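Local coordinates for exocyst complex component EXO70 (Saccharomyces cerevisiae, PDB 2PFV), which helps tether secretory vesicles to sites of exocytosis as a subunit of the exocyst complex, in whose assembly it plays a role, at residues A[408-413]-A[457-462]; A[528-533]-A[549-554]; A[349-354]-A[375-380]. All blocks are in the same frame, centred on the assembly; numbering follows the deposited sequence.

Contact 1 (A[408-413]-A[457-462]); sequences HKQRIG and SDWRDL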
# COMPACT_ATOMS: atom_id res chain seq x y z
N HIS A 408 -23.81 -28.99 -19.36
CA HIS A 408 -23.31 -27.93 -20.23
C HIS A 408 -21.82 -27.65 -20.05
O HIS A 408 -21.36 -26.53 -20.25
CB HIS A 408 -24.12 -26.66 -19.97
CG HIS A 408 -25.60 -26.88 -20.05
ND1 HIS A 408 -26.29 -26.84 -21.24
CD2 HIS A 408 -26.50 -27.22 -19.10
CE1 HIS A 408 -27.55 -27.16 -21.03
NE2 HIS A 408 -27.71 -27.39 -19.73
N LYS A 409 -21.05 -28.67 -19.69
CA LYS A 409 -19.62 -28.48 -19.47
C LYS A 409 -18.88 -27.90 -20.67
O LYS A 409 -18.02 -27.04 -20.51
CB LYS A 409 -18.98 -29.79 -18.99
CG LYS A 409 -19.57 -30.25 -17.65
CD LYS A 409 -18.75 -31.29 -16.92
CE LYS A 409 -18.79 -32.63 -17.60
NZ LYS A 409 -20.18 -32.98 -17.98
N GLN A 410 -19.22 -28.35 -21.87
CA GLN A 410 -18.54 -27.85 -23.05
C GLN A 410 -18.69 -26.33 -23.23
O GLN A 410 -17.69 -25.61 -23.37
CB GLN A 410 -19.03 -28.58 -24.30
CG GLN A 410 -18.33 -28.14 -25.58
CD GLN A 410 -18.72 -28.97 -26.79
OE1 GLN A 410 -19.89 -29.04 -27.16
NE2 GLN A 410 -17.74 -29.59 -27.42
N ARG A 411 -19.93 -25.84 -23.21
CA ARG A 411 -20.19 -24.41 -23.37
C ARG A 411 -19.62 -23.60 -22.23
O ARG A 411 -19.03 -22.54 -22.43
CB ARG A 411 -21.70 -24.13 -23.48
CG ARG A 411 -22.01 -22.64 -23.46
CD ARG A 411 -23.47 -22.28 -23.68
NE ARG A 411 -23.62 -20.83 -23.69
CZ ARG A 411 -24.78 -20.18 -23.72
NH1 ARG A 411 -25.93 -20.85 -23.73
NH2 ARG A 411 -24.80 -18.85 -23.74
N ILE A 412 -19.80 -24.09 -21.02
CA ILE A 412 -19.29 -23.40 -19.86
C ILE A 412 -17.76 -23.35 -19.90
O ILE A 412 -17.17 -22.30 -19.65
CB ILE A 412 -19.77 -24.10 -18.57
CG1 ILE A 412 -21.29 -23.94 -18.44
CG2 ILE A 412 -19.06 -23.52 -17.36
CD1 ILE A 412 -21.93 -24.81 -17.36
N GLY A 413 -17.14 -24.47 -20.23
CA GLY A 413 -15.69 -24.50 -20.30
C GLY A 413 -15.18 -23.42 -21.24
O GLY A 413 -14.25 -22.68 -20.92
N SER A 457 -14.69 -33.13 -21.74
CA SER A 457 -15.47 -34.13 -20.99
C SER A 457 -16.50 -34.94 -21.80
O SER A 457 -16.55 -36.17 -21.68
CB SER A 457 -16.20 -33.47 -19.81
OG SER A 457 -17.28 -32.68 -20.27
N ASP A 458 -17.31 -34.26 -22.60
CA ASP A 458 -18.32 -34.94 -23.41
C ASP A 458 -17.66 -35.96 -24.35
O ASP A 458 -18.23 -37.01 -24.65
CB ASP A 458 -19.14 -33.94 -24.23
CG ASP A 458 -19.98 -33.01 -23.35
OD1 ASP A 458 -20.12 -33.29 -22.14
OD2 ASP A 458 -20.49 -31.99 -23.87
N TRP A 459 -16.46 -35.65 -24.81
CA TRP A 459 -15.76 -36.58 -25.68
C TRP A 459 -15.41 -37.85 -24.90
O TRP A 459 -15.56 -38.96 -25.41
CB TRP A 459 -14.50 -35.93 -26.27
CG TRP A 459 -14.81 -34.84 -27.26
CD1 TRP A 459 -14.90 -33.50 -27.00
CD2 TRP A 459 -15.12 -35.00 -28.65
NE1 TRP A 459 -15.25 -32.82 -28.15
CE2 TRP A 459 -15.39 -33.72 -29.17
CE3 TRP A 459 -15.19 -36.12 -29.51
CZ2 TRP A 459 -15.72 -33.51 -30.52
CZ3 TRP A 459 -15.53 -35.91 -30.85
CH2 TRP A 459 -15.79 -34.62 -31.34
N ARG A 460 -14.93 -37.69 -23.67
CA ARG A 460 -14.59 -38.85 -22.84
C ARG A 460 -15.81 -39.76 -22.71
O ARG A 460 -15.69 -40.98 -22.82
CB ARG A 460 -14.15 -38.45 -21.44
CG ARG A 460 -12.91 -37.61 -21.36
CD ARG A 460 -12.42 -37.58 -19.91
NE ARG A 460 -11.40 -36.56 -19.70
CZ ARG A 460 -11.66 -35.28 -19.44
NH1 ARG A 460 -12.91 -34.86 -19.35
NH2 ARG A 460 -10.66 -34.42 -19.26
N ASP A 461 -16.98 -39.17 -22.48
CA ASP A 461 -18.20 -39.96 -22.34
C ASP A 461 -18.47 -40.74 -23.62
O ASP A 461 -18.87 -41.91 -23.58
CB ASP A 461 -19.40 -39.06 -22.04
CG ASP A 461 -19.31 -38.39 -20.69
OD1 ASP A 461 -18.42 -38.77 -19.90
OD2 ASP A 461 -20.12 -37.48 -20.42
N LEU A 462 -18.27 -40.09 -24.76
CA LEU A 462 -18.49 -40.75 -26.04
C LEU A 462 -17.63 -42.00 -26.13
O LEU A 462 -18.11 -43.11 -26.40
CB LEU A 462 -18.14 -39.80 -27.19
CG LEU A 462 -18.25 -40.35 -28.62
CD1 LEU A 462 -19.70 -40.65 -28.95
CD2 LEU A 462 -17.71 -39.32 -29.60
O HOH W 1 -21.84 -29.96 -22.69
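K409 and S457 make the close-packed part of this contact: CE of the lysine lies 3.1 Å from OG of S457, and the serine CB backs the same methylene. A serine suits the spot, small enough to let the lysine methylenes come against it, while its hydroxyl turns to a partner in its own helix, the carbonyl O of Y454. K409 starts with CG anti to the carbonyl carbon (chi1 -62°) and bends again at chi3 and chi4, which brings NZ back toward its own loop, where the carbonyls of S403 and N406 take hydrogen bonds. This ammonium group therefore keeps 4.2 Å between NZ and D458 OD1, an opposite charge nearby but no salt bridge.

Beside it the two helices meet more loosely. D458, partly exposed, reaches across with its carboxylate, and OD2 lies 3.7 Å from CB of Q410 without bonding to it directly. A water closes the gap: it donates to D458 OD2 at 2.7 Å and accepts the backbone N-H of Q410 at 3.2 Å, one of the first-turn N-H groups that lack a carbonyl earlier in their helix. Further along, Q410 stretches out, its amide plane about 70° from the indole of W459. NE2 and the indole NE1, both donors, stay 4.1 Å apart, and Q410 NE2 bonds instead to T503 OG1. W459 meanwhile buries its ring against L499, I521, L524 and V525, so the broad aromatic joins this pair to two further helices. With short axes 10.7 Å apart and running 155° to each other, the start of helix 409-428 against helix 439-471 is the near-antiparallel pairing of the helical bundles that build the Exo70 rod.

Contact 2 (A[528-533]-A[549-554]); sequences MYERFY and YTPDEL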
# COMPACT_ATOMS: atom_id res chain seq x y z
N MET A 528 -8.88 -45.11 -29.98
CA MET A 528 -9.95 -46.04 -29.65
C MET A 528 -10.74 -46.46 -30.90
O MET A 528 -11.08 -47.63 -31.06
CB MET A 528 -10.92 -45.46 -28.60
CG MET A 528 -12.16 -46.36 -28.40
SD MET A 528 -13.21 -46.03 -26.94
CE MET A 528 -12.06 -46.49 -25.60
N TYR A 529 -11.05 -45.51 -31.78
CA TYR A 529 -11.81 -45.88 -32.96
C TYR A 529 -11.06 -46.85 -33.86
O TYR A 529 -11.65 -47.77 -34.42
CB TYR A 529 -12.23 -44.64 -33.76
CG TYR A 529 -13.21 -44.99 -34.85
CD1 TYR A 529 -14.52 -45.37 -34.53
CD2 TYR A 529 -12.83 -45.02 -36.20
CE1 TYR A 529 -15.41 -45.77 -35.50
CE2 TYR A 529 -13.72 -45.43 -37.19
CZ TYR A 529 -15.01 -45.80 -36.83
OH TYR A 529 -15.91 -46.22 -37.77
N GLU A 530 -9.75 -46.65 -34.01
CA GLU A 530 -8.94 -47.54 -34.85
C GLU A 530 -8.98 -48.98 -34.32
O GLU A 530 -9.05 -49.95 -35.08
CB GLU A 530 -7.47 -47.07 -34.89
CG GLU A 530 -7.26 -45.70 -35.52
CD GLU A 530 -6.57 -45.79 -36.88
OE1 GLU A 530 -6.68 -46.85 -37.55
OE2 GLU A 530 -5.93 -44.79 -37.29
N ARG A 531 -8.93 -49.13 -33.00
CA ARG A 531 -8.96 -50.47 -32.43
C ARG A 531 -10.37 -51.04 -32.53
O ARG A 531 -10.55 -52.23 -32.81
CB ARG A 531 -8.41 -50.42 -31.00
CG ARG A 531 -6.97 -49.92 -31.02
CD ARG A 531 -6.24 -49.95 -29.69
NE ARG A 531 -6.59 -48.83 -28.83
CZ ARG A 531 -5.72 -47.97 -28.34
NH1 ARG A 531 -4.43 -48.08 -28.62
NH2 ARG A 531 -6.14 -46.99 -27.54
N PHE A 532 -11.38 -50.20 -32.35
CA PHE A 532 -12.76 -50.65 -32.45
C PHE A 532 -13.03 -51.10 -33.89
O PHE A 532 -13.65 -52.14 -34.14
CB PHE A 532 -13.69 -49.50 -32.06
CG PHE A 532 -15.14 -49.74 -32.37
CD1 PHE A 532 -15.83 -50.80 -31.78
CD2 PHE A 532 -15.83 -48.88 -33.23
CE1 PHE A 532 -17.18 -50.99 -32.04
CE2 PHE A 532 -17.18 -49.07 -33.49
CZ PHE A 532 -17.86 -50.12 -32.90
N TYR A 533 -12.56 -50.30 -34.85
CA TYR A 533 -12.72 -50.59 -36.26
C TYR A 533 -12.04 -51.89 -36.69
O TYR A 533 -12.64 -52.73 -37.33
CB TYR A 533 -12.16 -49.44 -37.10
CG TYR A 533 -12.30 -49.64 -38.58
CD1 TYR A 533 -13.50 -49.37 -39.23
CD2 TYR A 533 -11.22 -50.08 -39.35
CE1 TYR A 533 -13.63 -49.54 -40.61
CE2 TYR A 533 -11.33 -50.25 -40.72
CZ TYR A 533 -12.54 -49.98 -41.35
OH TYR A 533 -12.65 -50.12 -42.71
N TYR A 549 -17.75 -44.60 -41.22
CA TYR A 549 -16.40 -44.05 -41.30
C TYR A 549 -15.27 -45.04 -41.12
O TYR A 549 -15.33 -45.95 -40.27
CB TYR A 549 -16.19 -42.98 -40.23
CG TYR A 549 -17.18 -41.85 -40.24
CD1 TYR A 549 -17.11 -40.84 -41.20
CD2 TYR A 549 -18.15 -41.76 -39.25
CE1 TYR A 549 -17.99 -39.75 -41.16
CE2 TYR A 549 -19.03 -40.68 -39.20
CZ TYR A 549 -18.95 -39.68 -40.16
OH TYR A 549 -19.80 -38.60 -40.08
N THR A 550 -14.22 -44.87 -41.93
CA THR A 550 -13.03 -45.68 -41.79
C THR A 550 -12.27 -44.80 -40.80
O THR A 550 -12.63 -43.64 -40.57
CB THR A 550 -12.18 -45.77 -43.09
OG1 THR A 550 -11.78 -44.45 -43.48
CG2 THR A 550 -12.97 -46.41 -44.23
N PRO A 551 -11.21 -45.33 -40.18
CA PRO A 551 -10.50 -44.44 -39.26
C PRO A 551 -9.97 -43.18 -39.96
O PRO A 551 -9.96 -42.09 -39.38
CB PRO A 551 -9.37 -45.32 -38.74
CG PRO A 551 -10.01 -46.68 -38.71
CD PRO A 551 -10.79 -46.73 -40.01
N ASP A 552 -9.49 -43.33 -41.20
CA ASP A 552 -8.95 -42.19 -41.93
C ASP A 552 -10.03 -41.15 -42.25
O ASP A 552 -9.77 -39.95 -42.23
CB ASP A 552 -8.27 -42.65 -43.23
CG ASP A 552 -6.96 -43.40 -42.99
OD1 ASP A 552 -6.30 -43.15 -41.95
OD2 ASP A 552 -6.57 -44.23 -43.84
N GLU A 553 -11.24 -41.60 -42.55
CA GLU A 553 -12.31 -40.65 -42.84
C GLU A 553 -12.66 -39.92 -41.55
O GLU A 553 -12.91 -38.71 -41.56
CB GLU A 553 -13.54 -41.39 -43.39
CG GLU A 553 -13.24 -42.19 -44.64
CD GLU A 553 -14.45 -42.92 -45.19
OE1 GLU A 553 -15.20 -43.54 -44.41
OE2 GLU A 553 -14.64 -42.88 -46.43
N LEU A 554 -12.66 -40.65 -40.43
CA LEU A 554 -12.97 -40.06 -39.13
C LEU A 554 -11.93 -39.02 -38.79
O LEU A 554 -12.23 -37.94 -38.27
CB LEU A 554 -12.99 -41.13 -38.04
CG LEU A 554 -13.76 -40.70 -36.79
CD1 LEU A 554 -15.23 -40.64 -37.17
CD2 LEU A 554 -13.56 -41.68 -35.65
O HOH W 2 -18.38 -45.43 -38.40
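Y529 reaches from L554 of the last helix to the carbonyl of Y549, in the loop that leads into that helix. Its CG is anti to the backbone N (chi1 -170°), a setting that aims the ring away from helix 511-536 and into the turn before helix 551-562. CB already meets the methyl CD2 of L554. At CG the same CD2 comes closest, 3.4 Å away, and it lies over one ring face toward the rim, a CH-pi contact, with CD1 and CD2 of the ring also beneath it. CD2 of Y529 further meets P551 CA at 3.9 Å, while CE2 and CZ come edge-on to the carbonyl O of Y549. The tip, OH, donates to that Y549 O at 2.6 Å, tilted 30° from the carbonyl plane, and accepts a hydrogen from a water 2.7 Å away that in turn takes the N-H of Y549. The hydroxyl thus holds the Y549 carbonyl directly and its N-H through the water. Replacing Y529 by an alanine would probably open a gap beneath L554 CD2 and leave the Y549 carbonyl without its phenol donor and the water without one partner.

This loop starts the final helix of the chain: T550 is its N-cap, and T550 and E553 form a capping box, the E553 N-H bonding to T550 OG1 and the T550 N-H to E553 OE1. P551 follows in the first turn, where proline suits because no N-H is needed. Its CD sits over the centre of the Y533 ring, 3.5 Å from the centroid, in a second CH-pi contact, and the two side chains cross at about a right angle. E530, exposed to solvent, bends at chi2 to lay OE1 3.3 Å from P551 CB. F492 of helix 482-503 also meets the Y529 ring, and Y549 sends its own hydroxyl to E497.

Contact 3 (A[349-354]-A[375-380]); sequences KEYTLQ and IDTLAV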
# COMPACT_ATOMS: atom_id res chain seq x y z
N LYS A 349 -11.85 -26.54 -2.84
CA LYS A 349 -11.91 -27.00 -4.22
C LYS A 349 -12.15 -25.89 -5.24
O LYS A 349 -12.07 -26.12 -6.44
CB LYS A 349 -12.98 -28.07 -4.39
CG LYS A 349 -14.40 -27.53 -4.48
CD LYS A 349 -15.31 -28.57 -5.11
CE LYS A 349 -16.72 -28.04 -5.32
NZ LYS A 349 -17.55 -29.00 -6.11
N GLU A 350 -12.45 -24.69 -4.75
CA GLU A 350 -12.72 -23.56 -5.63
C GLU A 350 -11.48 -22.71 -5.91
O GLU A 350 -11.57 -21.66 -6.55
CB GLU A 350 -13.83 -22.69 -5.04
CG GLU A 350 -15.21 -23.31 -5.19
CD GLU A 350 -16.32 -22.44 -4.62
OE1 GLU A 350 -16.18 -21.20 -4.66
OE2 GLU A 350 -17.33 -23.00 -4.13
N TYR A 351 -10.33 -23.18 -5.44
CA TYR A 351 -9.08 -22.46 -5.66
C TYR A 351 -8.04 -23.42 -6.21
O TYR A 351 -8.17 -24.63 -6.07
CB TYR A 351 -8.58 -21.84 -4.34
CG TYR A 351 -9.60 -20.93 -3.70
CD1 TYR A 351 -10.61 -21.44 -2.90
CD2 TYR A 351 -9.58 -19.55 -3.95
CE1 TYR A 351 -11.59 -20.62 -2.36
CE2 TYR A 351 -10.56 -18.72 -3.41
CZ TYR A 351 -11.56 -19.26 -2.62
OH TYR A 351 -12.55 -18.45 -2.12
N THR A 352 -7.01 -22.87 -6.85
CA THR A 352 -5.96 -23.71 -7.42
C THR A 352 -4.74 -23.81 -6.51
O THR A 352 -3.69 -24.32 -6.92
CB THR A 352 -5.53 -23.18 -8.81
OG1 THR A 352 -5.19 -21.79 -8.71
CG2 THR A 352 -6.66 -23.35 -9.81
N LEU A 353 -4.87 -23.34 -5.28
CA LEU A 353 -3.77 -23.41 -4.33
C LEU A 353 -3.53 -24.87 -3.92
O LEU A 353 -4.48 -25.61 -3.63
CB LEU A 353 -4.07 -22.58 -3.07
CG LEU A 353 -3.02 -22.70 -1.95
CD1 LEU A 353 -1.66 -22.26 -2.47
CD2 LEU A 353 -3.43 -21.85 -0.76
N GLN A 354 -2.27 -25.28 -3.93
CA GLN A 354 -1.90 -26.64 -3.56
C GLN A 354 -0.80 -26.61 -2.51
O GLN A 354 0.23 -25.96 -2.69
CB GLN A 354 -1.44 -27.43 -4.78
CG GLN A 354 -2.52 -27.63 -5.83
CD GLN A 354 -2.08 -28.56 -6.95
OE1 GLN A 354 -1.04 -28.35 -7.58
NE2 GLN A 354 -2.88 -29.58 -7.21
N ILE A 375 -8.07 -14.37 -9.39
CA ILE A 375 -8.34 -14.96 -10.68
C ILE A 375 -9.20 -16.22 -10.53
O ILE A 375 -10.09 -16.47 -11.35
CB ILE A 375 -7.03 -15.29 -11.42
CG1 ILE A 375 -6.23 -14.00 -11.63
CG2 ILE A 375 -7.34 -15.94 -12.75
CD1 ILE A 375 -4.81 -14.22 -12.16
N ASP A 376 -8.94 -17.00 -9.48
CA ASP A 376 -9.71 -18.21 -9.21
C ASP A 376 -11.15 -17.86 -8.91
O ASP A 376 -12.09 -18.52 -9.37
CB ASP A 376 -9.15 -18.96 -7.99
CG ASP A 376 -7.84 -19.65 -8.27
OD1 ASP A 376 -7.13 -19.95 -7.29
OD2 ASP A 376 -7.52 -19.91 -9.45
N THR A 377 -11.32 -16.81 -8.10
CA THR A 377 -12.64 -16.34 -7.69
C THR A 377 -13.45 -15.86 -8.88
O THR A 377 -14.67 -16.06 -8.95
CB THR A 377 -12.50 -15.19 -6.67
OG1 THR A 377 -11.83 -15.67 -5.50
CG2 THR A 377 -13.87 -14.64 -6.28
N LEU A 378 -12.78 -15.21 -9.83
CA LEU A 378 -13.46 -14.72 -11.01
C LEU A 378 -13.95 -15.89 -11.86
O LEU A 378 -15.10 -15.92 -12.29
CB LEU A 378 -12.51 -13.86 -11.84
CG LEU A 378 -12.96 -13.55 -13.27
CD1 LEU A 378 -14.24 -12.74 -13.26
CD2 LEU A 378 -11.86 -12.81 -14.00
N ALA A 379 -13.07 -16.87 -12.08
CA ALA A 379 -13.41 -18.03 -12.88
C ALA A 379 -14.56 -18.83 -12.27
O ALA A 379 -15.58 -19.06 -12.92
CB ALA A 379 -12.19 -18.93 -13.04
N VAL A 380 -14.38 -19.25 -11.03
CA VAL A 380 -15.39 -20.05 -10.35
C VAL A 380 -16.73 -19.35 -10.21
O VAL A 380 -17.77 -19.99 -10.31
CB VAL A 380 -14.88 -20.51 -8.98
CG1 VAL A 380 -15.91 -21.40 -8.31
CG2 VAL A 380 -13.57 -21.27 -9.15
O HOH W 3 -13.46 -15.91 -3.37
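D376 turns its CG anti to the carbonyl carbon (chi1 -73°) and so holds its carboxylate out toward the loop, while T352 puts OG1 between its backbone N and carbonyl carbon, facing the same carboxylate. The two groups meet closely. The backbone N-H of T352 donates to D376 OD1 at 3.0 Å, almost straight at 170°, arriving from above the carboxylate plane. The threonine hydroxyl lies beside both oxygens, with OG1 3.0 Å from OD1 and 3.1 Å from OD2, and its methyl CG2 rests near OD2. R443 of helix 439-471 completes the cluster, forming a salt bridge to D376 OD1 through NH2 and a hydrogen bond to T352 OG1 through NE.

Around this cluster the contacts are mixed. V380, one turn further along the helix from D376, is branched at CB and uses both methyls: CG2 touches the backbone O of E350 at 3.3 Å, and CG1 lies 3.7 Å from the E350 CG methylene. The two side chains cross at about a right angle, so the extended glutamate lies across V380 CG1 from CG to OE1, and OE2 makes a weak, long ion pair with R384. The Y351 ring passes D376 CB obliquely, the ring and carboxylate planes 71° apart, and runs alongside T377. Its OH is joined to T377 through a water, which donates to T377 OG1 at 2.7 Å; that hydroxyl also bonds to the carbonyl O of D373. R338 makes a cation-pi contact with the Y351 ring. The bonds to T352 tie the loop to helix 363-390. An acid suits D376, since its oxygens meet an N-H, a hydroxyl and a guanidinium at once, and the nearby positive charge would probably keep this buried carboxylate ionised.

Contacts 3, 1 and 2 follow one another along the chain and lie progressively farther from its centre, about 24, 43 and 60 Å away, as the rod extends toward one end. Contact 1 lies between the others: its centre is about 20 Å from that of contact 3 and about 21 Å from that of contact 2, with nearest atoms about 7 and 6 Å apart. Contacts 2 and 3 are about 39 Å apart by centres. Helix 439-471 passes by all three: R443 serves contact 3, S457 to W459 belong to contact 1, and L466 and V470 pack on F532, close to the residues of contact 2. Helix 511-536 likewise runs from W459's surroundings to Y529.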